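Local coordinates for enterochelin esterase (Salmonella enterica subsp. enterica serovar Typhimurium, PDB 3MGA), which probably hydrolyses the ester bonds of ferric enterobactin, the iron-loaded siderophore, so that its iron can be released, at residues R51-Y56 with Q70-I75; S186-I191 with L239-D244; L204-D209 with D257-V262. All blocks are in the same frame, centred on the assembly; numbering follows the deposited sequence.

Overall arrangement
From the N terminus, interaction 1 comes first: it closes a short loop of 13 residues between R51-Y56 and Q70-I75 and joins the edges of two antiparallel sheets in the N-terminal domain. The chain then enters the esterase domain, where interactions 2 and 3 cross, since their segments alternate as 186-191, 204-209, 239-244 and 257-262. Each closes a loop of 47 residues. Interaction 2 pairs strands 185-193 and 236-240, and interaction 3 sets helix 256-273 on the adjoining strand 204-207. Their centres lie about 10 Å apart, and Ile240 belongs to the seam between them. The centre of interaction 1 is about 38 Å from that of interaction 2.

Interaction 1: R51-Y56 with Q70-I75; sequences RRVWVY and QTMARI
Trp54 and Thr71 face each other in a single backbone bridge, their CA atoms 4.0 Å apart. On one side of it Met72 N donates to Val53 O, and on the other Val55 N donates to Gln70 O at 2.9 Å. The other polar group of Val53, its N-H, is met by a side chain instead of a backbone carbonyl. With its OG1 swung opposite the backbone N (chi1 174°), Thr71 accepts from Val53 N over 3.0 Å in an almost straight bond, 171° at the hydrogen. The same hydroxyl donates to Met72 O, meeting a lone pair in the carbonyl plane, so these two bonds fix its rotation. Threonine suits the place because it can both accept and donate while offering carbon to a ring.

That ring is the indole of Trp54. Thr71 CB sits over one face in a CH-pi contact, 4.0 Å from the centroid of the six-membered ring; Arg52 CB lies over the same face, and both are displaced toward the rim. Both segments belong to the N-terminal, E-set-like domain. Strand 52-57 is the edge of one antiparallel sheet, beginning at a classic beta bulge where Arg51 and Arg52 both face Thr100, while 70-75 runs into strand 73-74 at the edge of the other sheet; the bridge therefore links the two.

Between the sheets lies Met72, a selenomethionine here, whose extended, flexible chain fits among branched and aromatic neighbours. Its CG meets Val55 CG2 at 3.5 Å, the two side chains crossing at about a right angle, and its SE lies 4.0 Å from Val53 CG1. Phe36, Trp38 and Phe97 pack round it. Beyond the bridge, a water accepts from Gln70 N at 2.7 Å and gives a weak bond to Val55 O.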
loop_
_atom_site.group_PDB
_atom_site.type_symbol
_atom_site.label_atom_id
_atom_site.label_comp_id
_atom_site.label_asym_id
_atom_site.label_seq_id
_atom_site.Cartn_x
_atom_site.Cartn_y
_atom_site.Cartn_z
ATOM N N ARG A 51 -11.306 12.289 26.590
ATOM C CA ARG A 51 -10.537 13.524 26.453
ATOM C C ARG A 51 -10.199 13.803 24.983
ATOM O O ARG A 51 -10.321 14.936 24.516
ATOM C CB ARG A 51 -9.230 13.421 27.250
ATOM C CG ARG A 51 -9.379 13.297 28.762
ATOM C CD ARG A 51 -9.919 14.565 29.393
ATOM N NE ARG A 51 -9.894 14.505 30.854
ATOM C CZ ARG A 51 -10.248 15.508 31.657
ATOM N NH1 ARG A 51 -10.662 16.666 31.152
ATOM N NH2 ARG A 51 -10.187 15.354 32.976
ATOM N N ARG A 52 -9.760 12.773 24.264
ATOM C CA ARG A 52 -9.388 12.923 22.844
ATOM C C ARG A 52 -10.058 11.908 21.925
ATOM O O ARG A 52 -10.496 10.844 22.347
ATOM C CB ARG A 52 -7.869 12.773 22.665
ATOM C CG ARG A 52 -7.007 13.802 23.394
ATOM C CD ARG A 52 -7.161 15.212 22.827
ATOM N NE ARG A 52 -6.207 16.137 23.441
ATOM C CZ ARG A 52 -6.408 16.809 24.574
ATOM N NH1 ARG A 52 -7.542 16.681 25.258
ATOM N NH2 ARG A 52 -5.461 17.620 25.032
ATOM N N VAL A 53 -10.118 12.272 20.651
ATOM C CA VAL A 53 -10.650 11.423 19.590
ATOM C C VAL A 53 -9.811 11.804 18.379
ATOM O O VAL A 53 -10.215 12.639 17.570
ATOM C CB VAL A 53 -12.135 11.681 19.301
ATOM C CG1 VAL A 53 -12.627 10.687 18.277
ATOM C CG2 VAL A 53 -12.966 11.586 20.583
ATOM N N TRP A 54 -8.628 11.206 18.273
ATOM C CA TRP A 54 -7.708 11.527 17.187
ATOM C C TRP A 54 -8.196 10.969 15.855
ATOM O O TRP A 54 -8.736 9.863 15.781
ATOM C CB TRP A 54 -6.287 11.029 17.493
ATOM C CG TRP A 54 -5.743 11.484 18.844
ATOM C CD1 TRP A 54 -5.689 10.744 19.994
ATOM C CD2 TRP A 54 -5.209 12.772 19.178
ATOM N NE1 TRP A 54 -5.150 11.484 21.010
ATOM C CE2 TRP A 54 -4.843 12.732 20.540
ATOM C CE3 TRP A 54 -4.996 13.952 18.456
ATOM C CZ2 TRP A 54 -4.281 13.828 21.198
ATOM C CZ3 TRP A 54 -4.441 15.041 19.110
ATOM C CH2 TRP A 54 -4.091 14.972 20.470
ATOM N N VAL A 55 -8.023 11.759 14.807
ATOM C CA VAL A 55 -8.414 11.356 13.479
ATOM C C VAL A 55 -7.097 11.094 12.786
ATOM O O VAL A 55 -6.324 12.021 12.542
ATOM C CB VAL A 55 -9.233 12.466 12.789
ATOM C CG1 VAL A 55 -9.642 12.056 11.379
ATOM C CG2 VAL A 55 -10.473 12.803 13.645
ATOM N N TYR A 56 -6.816 9.822 12.521
ATOM C CA TYR A 56 -5.563 9.426 11.891
ATOM C C TYR A 56 -5.841 9.020 10.454
ATOM O O TYR A 56 -6.271 7.908 10.196
ATOM C CB TYR A 56 -4.929 8.278 12.674
ATOM C CG TYR A 56 -3.502 7.954 12.294
ATOM C CD1 TYR A 56 -2.433 8.594 12.924
ATOM C CD2 TYR A 56 -3.214 6.986 11.329
ATOM C CE1 TYR A 56 -1.114 8.296 12.594
ATOM C CE2 TYR A 56 -1.901 6.678 10.991
ATOM C CZ TYR A 56 -0.852 7.334 11.624
ATOM O OH TYR A 56 0.451 7.026 11.293
ATOM N N GLN A 70 -4.325 15.789 15.087
ATOM C CA GLN A 70 -5.688 16.296 14.972
ATOM C C GLN A 70 -6.677 15.451 15.748
ATOM O O GLN A 70 -6.734 14.242 15.574
ATOM C CB GLN A 70 -6.106 16.331 13.503
ATOM C CG GLN A 70 -5.229 17.215 12.652
ATOM C CD GLN A 70 -5.302 18.662 13.081
ATOM O OE1 GLN A 70 -6.379 19.184 13.340
ATOM N NE2 GLN A 70 -4.157 19.321 13.133
ATOM N N THR A 71 -7.452 16.108 16.600
ATOM C CA THR A 71 -8.471 15.450 17.403
ATOM C C THR A 71 -9.807 16.103 17.131
ATOM O O THR A 71 -9.865 17.283 16.779
ATOM C CB THR A 71 -8.189 15.574 18.913
ATOM O OG1 THR A 71 -9.288 15.023 19.654
ATOM C CG2 THR A 71 -8.010 17.040 19.312
HETATM N N MSE A 72 -10.881 15.338 17.294
HETATM C CA MSE A 72 -12.213 15.876 17.103
HETATM C C MSE A 72 -12.598 16.717 18.324
HETATM O O MSE A 72 -11.868 16.786 19.324
HETATM C CB MSE A 72 -13.250 14.764 16.926
HETATM C CG MSE A 72 -13.022 13.835 15.750
HETATM SE SE MSE A 72 -14.584 12.708 15.441
HETATM C CE MSE A 72 -13.940 11.656 13.932
ATOM N N ALA A 73 -13.751 17.364 18.216
ATOM C CA ALA A 73 -14.304 18.172 19.279
ATOM C C ALA A 73 -15.786 17.843 19.327
ATOM O O ALA A 73 -16.407 17.638 18.276
ATOM C CB ALA A 73 -14.088 19.650 18.995
ATOM N N ARG A 74 -16.350 17.762 20.530
ATOM C CA ARG A 74 -17.773 17.459 20.658
ATOM C C ARG A 74 -18.646 18.706 20.682
ATOM O O ARG A 74 -18.261 19.746 21.220
ATOM C CB ARG A 74 -18.096 16.593 21.890
ATOM C CG ARG A 74 -17.563 17.091 23.217
ATOM C CD ARG A 74 -18.454 16.627 24.379
ATOM N NE ARG A 74 -18.812 15.205 24.353
ATOM C CZ ARG A 74 -18.157 14.229 24.979
ATOM N NH1 ARG A 74 -17.070 14.481 25.707
ATOM N NH2 ARG A 74 -18.598 12.983 24.881
ATOM N N ILE A 75 -19.834 18.577 20.099
ATOM C CA ILE A 75 -20.793 19.665 20.059
ATOM C C ILE A 75 -21.394 19.712 21.458
ATOM O O ILE A 75 -22.147 18.819 21.837
ATOM C CB ILE A 75 -21.902 19.424 19.004
ATOM C CG1 ILE A 75 -21.297 18.983 17.663
ATOM C CG2 ILE A 75 -22.772 20.666 18.845
ATOM C CD1 ILE A 75 -20.210 19.897 17.146
HETATM O O HOH W 1 -3.621 13.569 13.710
#

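Interaction 2: S186-I191 with L239-D244; sequences SRRVWI and LIDAID
Arg187 sends its chain toward Asp241 with CG opposite the backbone N (chi1 172°), then bends at chi3 (-48°), which brings NH1 to Asp241 O at 2.8 Å, in the carbonyl plane. Ile243 CD1 lies 3.5 Å above the centre of this guanidinium, a greasy cover for one face of a flat cation, and Glu251 forms a salt bridge with NH2.

Arg188, on the neighbouring position, turns to the other end of the aspartate. It grips Asp241 side-on: NE and NH2 both donate to OD2, each at 3.1 Å. The carboxylate oxygen lies in the guanidinium plane, but both nitrogens come at it from one face of the carboxylate, the two planes standing 61° apart. Trp190 CH2 rests over the centre of the guanidinium, while NH1 pairs with Glu215. The second oxygen of Asp241, OD1, accepts from Ile243 N at 2.8 Å, closing an Asx turn just after the strand.

Behind this polar end, strands 185-193 and 236-240 run antiparallel in the mixed central sheet of an alpha/beta-hydrolase fold. Trp190 and Leu239 are a hydrogen-bonded pair, with Trp190 N donating to Leu239 O at 2.8 Å; their side chains lie under helix 210-216. Val189 and Ile240, a non-hydrogen-bonded pair, turn beta-branched side chains to the opposite face, against helix 256-273.

Asp241 is buried, and its side-chain oxygens and backbone carbonyl are all used: two guanidinium donors hold OD2, a backbone N-H holds OD1, and Arg187 takes the carbonyl. The salt bridge with Arg188, helped by the more distant charge of Arg187, probably keeps the carboxylate ionised, and Glu215 and Glu251 would offset the charge of the two arginines.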
loop_
_atom_site.group_PDB
_atom_site.type_symbol
_atom_site.label_atom_id
_atom_site.label_comp_id
_atom_site.label_asym_id
_atom_site.label_seq_id
_atom_site.Cartn_x
_atom_site.Cartn_y
_atom_site.Cartn_z
ATOM N N SER A 186 11.107 -21.140 7.392
ATOM C CA SER A 186 9.939 -21.644 6.659
ATOM C C SER A 186 8.946 -20.512 6.483
ATOM O O SER A 186 8.933 -19.561 7.270
ATOM C CB SER A 186 9.293 -22.826 7.381
ATOM O OG SER A 186 10.209 -23.912 7.474
ATOM N N ARG A 187 8.064 -20.645 5.499
ATOM C CA ARG A 187 7.152 -19.566 5.165
ATOM C C ARG A 187 6.037 -20.009 4.232
ATOM O O ARG A 187 6.217 -20.929 3.470
ATOM C CB ARG A 187 8.041 -18.587 4.435
ATOM C CG ARG A 187 7.476 -17.432 3.767
ATOM C CD ARG A 187 8.538 -16.988 2.782
ATOM N NE ARG A 187 9.864 -16.907 3.410
ATOM C CZ ARG A 187 10.418 -15.794 3.888
ATOM N NH1 ARG A 187 9.792 -14.618 3.796
ATOM N NH2 ARG A 187 11.628 -15.853 4.434
ATOM N N ARG A 188 4.898 -19.323 4.277
ATOM C CA ARG A 188 3.770 -19.627 3.409
ATOM C C ARG A 188 3.890 -18.878 2.104
ATOM O O ARG A 188 4.334 -17.725 2.080
ATOM C CB ARG A 188 2.441 -19.164 4.021
ATOM C CG ARG A 188 1.990 -19.861 5.277
ATOM C CD ARG A 188 0.771 -19.138 5.866
ATOM N NE ARG A 188 1.083 -17.778 6.315
ATOM C CZ ARG A 188 0.194 -16.911 6.802
ATOM N NH1 ARG A 188 -1.094 -17.238 6.905
ATOM N NH2 ARG A 188 0.592 -15.698 7.186
ATOM N N VAL A 189 3.465 -19.537 1.030
ATOM C CA VAL A 189 3.400 -18.931 -0.290
ATOM C C VAL A 189 2.034 -19.328 -0.877
ATOM O O VAL A 189 1.557 -20.459 -0.675
ATOM C CB VAL A 189 4.549 -19.369 -1.210
ATOM C CG1 VAL A 189 5.897 -18.898 -0.639
ATOM C CG2 VAL A 189 4.533 -20.892 -1.425
ATOM N N TRP A 190 1.381 -18.395 -1.554
ATOM C CA TRP A 190 0.087 -18.674 -2.158
ATOM C C TRP A 190 0.211 -18.717 -3.676
ATOM O O TRP A 190 0.983 -17.972 -4.268
ATOM C CB TRP A 190 -0.935 -17.621 -1.760
ATOM C CG TRP A 190 -1.359 -17.641 -0.328
ATOM C CD1 TRP A 190 -2.488 -18.224 0.180
ATOM C CD2 TRP A 190 -0.703 -17.013 0.781
ATOM N NE1 TRP A 190 -2.572 -18.002 1.536
ATOM C CE2 TRP A 190 -1.483 -17.268 1.930
ATOM C CE3 TRP A 190 0.462 -16.257 0.917
ATOM C CZ2 TRP A 190 -1.128 -16.804 3.188
ATOM C CZ3 TRP A 190 0.816 -15.798 2.173
ATOM C CH2 TRP A 190 0.024 -16.072 3.288
ATOM N N ILE A 191 -0.556 -19.587 -4.313
ATOM C CA ILE A 191 -0.502 -19.710 -5.759
ATOM C C ILE A 191 -1.879 -19.592 -6.373
ATOM O O ILE A 191 -2.770 -20.361 -6.048
ATOM C CB ILE A 191 0.081 -21.067 -6.194
ATOM C CG1 ILE A 191 1.493 -21.260 -5.649
ATOM C CG2 ILE A 191 0.119 -21.165 -7.718
ATOM C CD1 ILE A 191 2.102 -22.621 -6.029
ATOM N N LEU A 239 2.199 -15.300 -4.150
ATOM C CA LEU A 239 2.244 -14.366 -3.028
ATOM C C LEU A 239 3.158 -14.923 -1.967
ATOM O O LEU A 239 2.942 -16.039 -1.493
ATOM C CB LEU A 239 0.855 -14.101 -2.461
ATOM C CG LEU A 239 -0.057 -13.166 -3.259
ATOM C CD1 LEU A 239 -0.218 -13.587 -4.703
ATOM C CD2 LEU A 239 -1.410 -13.108 -2.556
ATOM N N ILE A 240 4.182 -14.152 -1.593
ATOM C CA ILE A 240 5.139 -14.616 -0.594
ATOM C C ILE A 240 4.949 -13.925 0.754
ATOM O O ILE A 240 4.898 -12.705 0.837
ATOM C CB ILE A 240 6.590 -14.423 -1.057
ATOM C CG1 ILE A 240 6.796 -14.996 -2.463
ATOM C CG2 ILE A 240 7.545 -15.085 -0.069
ATOM C CD1 ILE A 240 8.205 -14.803 -2.980
ATOM N N ASP A 241 4.858 -14.727 1.805
ATOM C CA ASP A 241 4.683 -14.227 3.166
ATOM C C ASP A 241 5.995 -13.621 3.627
ATOM O O ASP A 241 7.049 -14.263 3.513
ATOM C CB ASP A 241 4.308 -15.398 4.081
ATOM C CG ASP A 241 3.918 -14.973 5.476
ATOM O OD1 ASP A 241 3.975 -13.778 5.806
ATOM O OD2 ASP A 241 3.540 -15.862 6.261
ATOM N N ALA A 242 5.937 -12.386 4.119
ATOM C CA ALA A 242 7.120 -11.700 4.642
ATOM C C ALA A 242 7.434 -12.194 6.060
ATOM O O ALA A 242 8.474 -11.845 6.626
ATOM C CB ALA A 242 6.910 -10.180 4.648
ATOM N N ILE A 243 6.507 -12.974 6.624
ATOM C CA ILE A 243 6.625 -13.575 7.961
ATOM C C ILE A 243 6.306 -12.598 9.088
ATOM O O ILE A 243 5.289 -12.725 9.761
ATOM C CB ILE A 243 8.026 -14.218 8.220
ATOM C CG1 ILE A 243 8.360 -15.250 7.143
ATOM C CG2 ILE A 243 8.059 -14.865 9.592
ATOM C CD1 ILE A 243 9.669 -15.969 7.382
ATOM N N ASP A 244 7.186 -11.635 9.299
ATOM C CA ASP A 244 7.000 -10.654 10.361
ATOM C C ASP A 244 7.920 -9.470 10.106
ATOM O O ASP A 244 8.712 -9.496 9.171
ATOM C CB ASP A 244 7.252 -11.292 11.740
ATOM C CG ASP A 244 8.620 -11.949 11.845
ATOM O OD1 ASP A 244 9.480 -11.677 10.980
ATOM O OD2 ASP A 244 8.841 -12.731 12.797
HETATM O O HOH W 2 10.381 -11.514 4.794
#

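Interaction 3: L204-D209 with D257-V262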
loop_
_atom_site.group_PDB
_atom_site.type_symbol
_atom_site.label_atom_id
_atom_site.label_comp_id
_atom_site.label_asym_id
_atom_site.label_seq_id
_atom_site.Cartn_x
_atom_site.Cartn_y
_atom_site.Cartn_z
ATOM N N LEU A 204 4.554 -15.234 -15.012
ATOM C CA LEU A 204 4.629 -15.388 -13.570
ATOM C C LEU A 204 4.728 -13.985 -12.984
ATOM O O LEU A 204 5.457 -13.131 -13.514
ATOM C CB LEU A 204 5.883 -16.159 -13.159
ATOM C CG LEU A 204 6.189 -16.155 -11.648
ATOM C CD1 LEU A 204 5.089 -16.881 -10.862
ATOM C CD2 LEU A 204 7.542 -16.794 -11.357
ATOM N N ALA A 205 4.006 -13.759 -11.889
ATOM C CA ALA A 205 4.015 -12.484 -11.203
ATOM C C ALA A 205 4.225 -12.750 -9.724
ATOM O O ALA A 205 3.441 -13.472 -9.101
ATOM C CB ALA A 205 2.689 -11.738 -11.436
ATOM N N ILE A 206 5.291 -12.190 -9.162
ATOM C CA ILE A 206 5.569 -12.371 -7.750
ATOM C C ILE A 206 5.142 -11.154 -6.941
ATOM O O ILE A 206 5.556 -10.026 -7.218
ATOM C CB ILE A 206 7.051 -12.631 -7.495
ATOM C CG1 ILE A 206 7.481 -13.932 -8.178
ATOM C CG2 ILE A 206 7.320 -12.721 -6.000
ATOM C CD1 ILE A 206 8.951 -14.261 -7.965
ATOM N N LEU A 207 4.304 -11.393 -5.939
ATOM C CA LEU A 207 3.838 -10.330 -5.069
ATOM C C LEU A 207 4.385 -10.491 -3.662
ATOM O O LEU A 207 4.111 -11.483 -2.979
ATOM C CB LEU A 207 2.313 -10.242 -5.047
ATOM C CG LEU A 207 1.614 -9.580 -6.242
ATOM C CD1 LEU A 207 1.893 -10.282 -7.555
ATOM C CD2 LEU A 207 0.124 -9.541 -5.984
ATOM N N LEU A 208 5.158 -9.500 -3.233
ATOM C CA LEU A 208 5.735 -9.503 -1.903
ATOM C C LEU A 208 4.629 -9.102 -0.923
ATOM O O LEU A 208 3.559 -8.665 -1.352
ATOM C CB LEU A 208 6.942 -8.575 -1.851
ATOM C CG LEU A 208 8.064 -8.993 -2.807
ATOM C CD1 LEU A 208 9.147 -7.914 -2.883
ATOM C CD2 LEU A 208 8.662 -10.373 -2.413
ATOM N N ASP A 209 4.876 -9.251 0.378
ATOM C CA ASP A 209 3.848 -8.987 1.384
ATOM C C ASP A 209 2.591 -9.783 1.016
ATOM O O ASP A 209 1.463 -9.292 1.093
ATOM C CB ASP A 209 3.583 -7.491 1.535
ATOM C CG ASP A 209 4.716 -6.771 2.266
ATOM O OD1 ASP A 209 5.168 -7.283 3.311
ATOM O OD2 ASP A 209 5.141 -5.688 1.821
ATOM N N ASP A 257 20.319 -12.950 -0.602
ATOM C CA ASP A 257 19.872 -14.317 -0.297
ATOM C C ASP A 257 18.392 -14.534 -0.524
ATOM O O ASP A 257 17.994 -15.595 -0.983
ATOM C CB ASP A 257 20.261 -14.743 1.121
ATOM C CG ASP A 257 21.716 -15.144 1.224
ATOM O OD1 ASP A 257 22.394 -15.179 0.172
ATOM O OD2 ASP A 257 22.176 -15.449 2.351
ATOM N N PHE A 258 17.574 -13.537 -0.217
ATOM C CA PHE A 258 16.142 -13.684 -0.422
ATOM C C PHE A 258 15.851 -14.037 -1.881
ATOM O O PHE A 258 15.174 -15.023 -2.161
ATOM C CB PHE A 258 15.389 -12.419 -0.025
ATOM C CG PHE A 258 13.917 -12.492 -0.291
ATOM C CD1 PHE A 258 13.073 -13.165 0.578
ATOM C CD2 PHE A 258 13.368 -11.891 -1.412
ATOM C CE1 PHE A 258 11.717 -13.234 0.336
ATOM C CE2 PHE A 258 12.006 -11.962 -1.656
ATOM C CZ PHE A 258 11.183 -12.633 -0.776
ATOM N N TRP A 259 16.391 -13.240 -2.801
ATOM C CA TRP A 259 16.163 -13.469 -4.230
ATOM C C TRP A 259 16.904 -14.667 -4.797
ATOM O O TRP A 259 16.415 -15.290 -5.739
ATOM C CB TRP A 259 16.433 -12.202 -5.032
ATOM C CG TRP A 259 15.397 -11.186 -4.752
ATOM C CD1 TRP A 259 15.529 -10.053 -4.011
ATOM C CD2 TRP A 259 14.021 -11.262 -5.135
ATOM N NE1 TRP A 259 14.331 -9.392 -3.949
ATOM C CE2 TRP A 259 13.387 -10.116 -4.629
ATOM C CE3 TRP A 259 13.272 -12.178 -5.881
ATOM C CZ2 TRP A 259 12.036 -9.852 -4.850
ATOM C CZ3 TRP A 259 11.937 -11.922 -6.097
ATOM C CH2 TRP A 259 11.328 -10.767 -5.576
ATOM N N LEU A 260 18.072 -14.988 -4.242
ATOM C CA LEU A 260 18.790 -16.183 -4.669
ATOM C C LEU A 260 17.929 -17.381 -4.285
ATOM O O LEU A 260 17.693 -18.261 -5.097
ATOM C CB LEU A 260 20.163 -16.297 -4.004
ATOM C CG LEU A 260 21.282 -15.381 -4.495
ATOM C CD1 LEU A 260 22.472 -15.470 -3.573
ATOM C CD2 LEU A 260 21.683 -15.715 -5.949
ATOM N N ALA A 261 17.454 -17.385 -3.041
ATOM C CA ALA A 261 16.617 -18.455 -2.517
ATOM C C ALA A 261 15.334 -18.650 -3.321
ATOM O O ALA A 261 14.929 -19.786 -3.577
ATOM C CB ALA A 261 16.272 -18.173 -1.049
ATOM N N VAL A 262 14.683 -17.544 -3.692
ATOM C CA VAL A 262 13.455 -17.598 -4.481
ATOM C C VAL A 262 13.676 -18.286 -5.834
ATOM O O VAL A 262 12.843 -19.077 -6.288
ATOM C CB VAL A 262 12.872 -16.180 -4.706
ATOM C CG1 VAL A 262 11.896 -16.156 -5.874
ATOM C CG2 VAL A 262 12.230 -15.650 -3.417
#
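Trp259 turns the edge of its indole to Leu208 and Ile206, whose methyl groups lie near the ring plane, while one face of the indole is covered by Phe258, with CD2 3.6 Å above the plane and displaced toward the rim. The phenyl ring of Phe258 in turn carries Val262 CG2 over one face and has Trp259 CD1 at its edge. The three residues lie on one stretch of helix 256-273, which packs against the central sheet of what is, by family and topology, an alpha/beta-hydrolase domain. Strand 204-207 is an inner strand of that sheet, lying between 236-240 and 284-288.

The backbones stay well apart, 10.0 Å between the CA atoms of Ile206 and Val262. Across that gap the side chains meet through apolar contacts, which suits the large Trp259 and Phe258 facing Leu208 and Ile206, while Ile240 packs beside Ile206 and Val262. Trp259 reaches across with its six-membered ring, CZ2 4.0 Å from Leu208 CD1 and CZ3 4.2 Å from Ile206 CD1. Its polar end is held elsewhere, for NE1 bonds to Ser294 OG on helix 290-301, and Phe306 meets the ring edge-to-face.

Leu208 lies just past the strand, and its side chain also touches the GxSxG stretch around Ser289, which is consistent with a nucleophile elbow; the contact thus probably backs the active-site region. Ile206, with its CD1 directed at the helix, meets Val262 tip to tip, CD1 to CG1 4.1 Å. Leu208 and Phe258 instead slide past each other in opposite directions, Leu208 CD2 standing 3.8 Å from Phe258 CZ and equally far from Phe258 CE2.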